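Local structure of double-stranded RNA-binding protein 1 (Arabidopsis thaliana, 3ADG) at residues 36-40 / 59-64. The protein binds double-stranded RNA and assists DICER-LIKE 1 in the accurate processing of primary microRNA transcripts to microRNAs in the nucleus. Sequence-based numbering, arbitrary orientation.
Sequences FQSTV and AEQSAA
Strand segment 36-40 runs over helix segment 59-64 at 41°, with 6.7 Å between the axes, and Ala59 and Ala63 press their methyl groups against the strand. This is the core of the first double-stranded RNA-binding domain, an alpha-beta-beta-beta-alpha fold. The central strand 35-42 of the antiparallel sheet lies here on the C-terminal helix 56-71. The two alanines are one helical turn apart, so both meet the same face of the strand. Their small side chains let the backbones come close: Gln37 CA is 5.1 Å from Ala59 CA. The strand alternates. Phe36, Ser38 and Val40 send CB toward the helix, while Gln37 and Thr39 turn to the other face of the sheet.

Ser38 sits at the middle. Its CB lies 3.7 Å from Ala59 CB, and its carbonyl O is 3.7 Å from Ala63 CB. Its hydroxyl stands anti to the backbone N (chi1 175°) and passes alongside the aliphatic base of Glu60, with Ser38 OG 3.7 Å from Glu60 CG. Ser38 is buried, and its OG is satisfied by a hydrogen bond with Glu24 O on strand 22-28. The extended chain of Glu60 then carries its carboxylate to Lys6 and Arg56, where OE1 forms salt bridges with both.

At the start of the segment, of the Phe36 side chain only CB meets the helix, 4.1 Å from Ala59 CB. CG is anti to the carbonyl carbon (chi1 -66°), and the ring leads away from the helix. At the other end, Val40 lies between the two helices and touches Leu9 of helix 5-15 as well as Ala63. Val40 CG1 reaches the backbone of helix 56-71, 3.5 Å from Ala63 O.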
loop_
_atom_site.group_PDB
_atom_site.type_symbol
_atom_site.label_atom_id
_atom_site.label_comp_id
_atom_site.label_asym_id
_atom_site.label_seq_id
_atom_site.Cartn_x
_atom_site.Cartn_y
_atom_site.Cartn_z
ATOM N N PHE A 36 -1.015 -1.657 -12.151
ATOM C CA PHE A 36 -0.628 -2.147 -10.846
ATOM C C PHE A 36 -1.644 -1.700 -9.813
ATOM O O PHE A 36 -2.136 -0.575 -9.852
ATOM C CB PHE A 36 0.768 -1.599 -10.465
ATOM C CG PHE A 36 1.894 -2.117 -11.333
ATOM C CD1 PHE A 36 2.172 -1.550 -12.579
ATOM C CD2 PHE A 36 2.692 -3.177 -10.898
ATOM C CE1 PHE A 36 3.231 -2.020 -13.372
ATOM C CE2 PHE A 36 3.743 -3.660 -11.694
ATOM C CZ PHE A 36 4.005 -3.104 -12.920
ATOM N N GLN A 37 -1.879 -2.586 -8.855
ATOM C CA GLN A 37 -2.756 -2.379 -7.726
ATOM C C GLN A 37 -2.021 -3.043 -6.584
ATOM O O GLN A 37 -1.311 -4.040 -6.797
ATOM C CB GLN A 37 -4.098 -3.071 -7.970
ATOM C CG GLN A 37 -5.214 -2.613 -7.020
ATOM C CD GLN A 37 -5.390 -3.494 -5.762
ATOM O OE1 GLN A 37 -5.022 -4.678 -5.735
ATOM N NE2 GLN A 37 -5.993 -2.910 -4.725
ATOM N N SER A 38 -2.181 -2.516 -5.383
ATOM C CA SER A 38 -1.502 -3.129 -4.240
ATOM C C SER A 38 -2.453 -3.249 -3.050
ATOM O O SER A 38 -3.360 -2.437 -2.874
ATOM C CB SER A 38 -0.249 -2.326 -3.853
ATOM O OG SER A 38 0.346 -2.853 -2.687
ATOM N N THR A 39 -2.217 -4.267 -2.239
ATOM C CA THR A 39 -2.882 -4.427 -0.968
ATOM C C THR A 39 -1.775 -4.391 0.045
ATOM O O THR A 39 -0.760 -5.083 -0.137
ATOM C CB THR A 39 -3.637 -5.773 -0.858
ATOM O OG1 THR A 39 -4.615 -5.859 -1.897
ATOM C CG2 THR A 39 -4.343 -5.905 0.533
ATOM N N VAL A 40 -1.942 -3.540 1.050
ATOM C CA VAL A 40 -1.068 -3.521 2.223
ATOM C C VAL A 40 -1.763 -4.265 3.347
ATOM O O VAL A 40 -2.982 -4.081 3.586
ATOM C CB VAL A 40 -0.572 -2.085 2.663
ATOM C CG1 VAL A 40 -1.710 -1.209 3.168
ATOM C CG2 VAL A 40 0.555 -2.177 3.736
ATOM N N ALA A 59 1.464 2.156 -6.604
ATOM C CA ALA A 59 0.377 1.338 -6.043
ATOM C C ALA A 59 0.554 1.169 -4.540
ATOM O O ALA A 59 -0.410 1.335 -3.785
ATOM C CB ALA A 59 0.313 -0.031 -6.755
ATOM N N GLU A 60 1.774 0.821 -4.114
ATOM C CA GLU A 60 2.061 0.587 -2.703
ATOM C C GLU A 60 1.811 1.873 -1.913
ATOM O O GLU A 60 1.173 1.837 -0.851
ATOM C CB GLU A 60 3.499 0.102 -2.533
ATOM C CG GLU A 60 3.689 -1.299 -3.125
ATOM C CD GLU A 60 5.142 -1.777 -3.033
ATOM O OE1 GLU A 60 6.034 -0.929 -2.865
ATOM O OE2 GLU A 60 5.379 -2.999 -3.109
ATOM N N GLN A 61 2.278 3.003 -2.450
ATOM C CA GLN A 61 2.032 4.282 -1.804
ATOM C C GLN A 61 0.530 4.547 -1.647
ATOM O O GLN A 61 0.104 5.090 -0.631
ATOM C CB GLN A 61 2.701 5.417 -2.536
ATOM C CG GLN A 61 4.201 5.353 -2.425
ATOM C CD GLN A 61 4.753 5.783 -1.058
ATOM O OE1 GLN A 61 3.996 6.206 -0.150
ATOM N NE2 GLN A 61 6.094 5.672 -0.908
ATOM N N SER A 62 -0.256 4.199 -2.666
ATOM C CA SER A 62 -1.718 4.408 -2.637
ATOM C C SER A 62 -2.369 3.522 -1.531
ATOM O O SER A 62 -3.225 4.002 -0.775
ATOM C CB SER A 62 -2.308 4.127 -4.019
ATOM O OG SER A 62 -3.745 4.132 -3.997
ATOM N N ALA A 63 -1.926 2.269 -1.452
ATOM C CA ALA A 63 -2.388 1.321 -0.421
ATOM C C ALA A 63 -2.079 1.904 0.979
ATOM O O ALA A 63 -2.953 1.851 1.872
ATOM C CB ALA A 63 -1.711 -0.053 -0.588
ATOM N N ALA A 64 -0.851 2.427 1.155
ATOM C CA ALA A 64 -0.416 2.990 2.455
ATOM C C ALA A 64 -1.277 4.205 2.804
ATOM O O ALA A 64 -1.722 4.336 3.943
ATOM C CB ALA A 64 1.067 3.352 2.421
#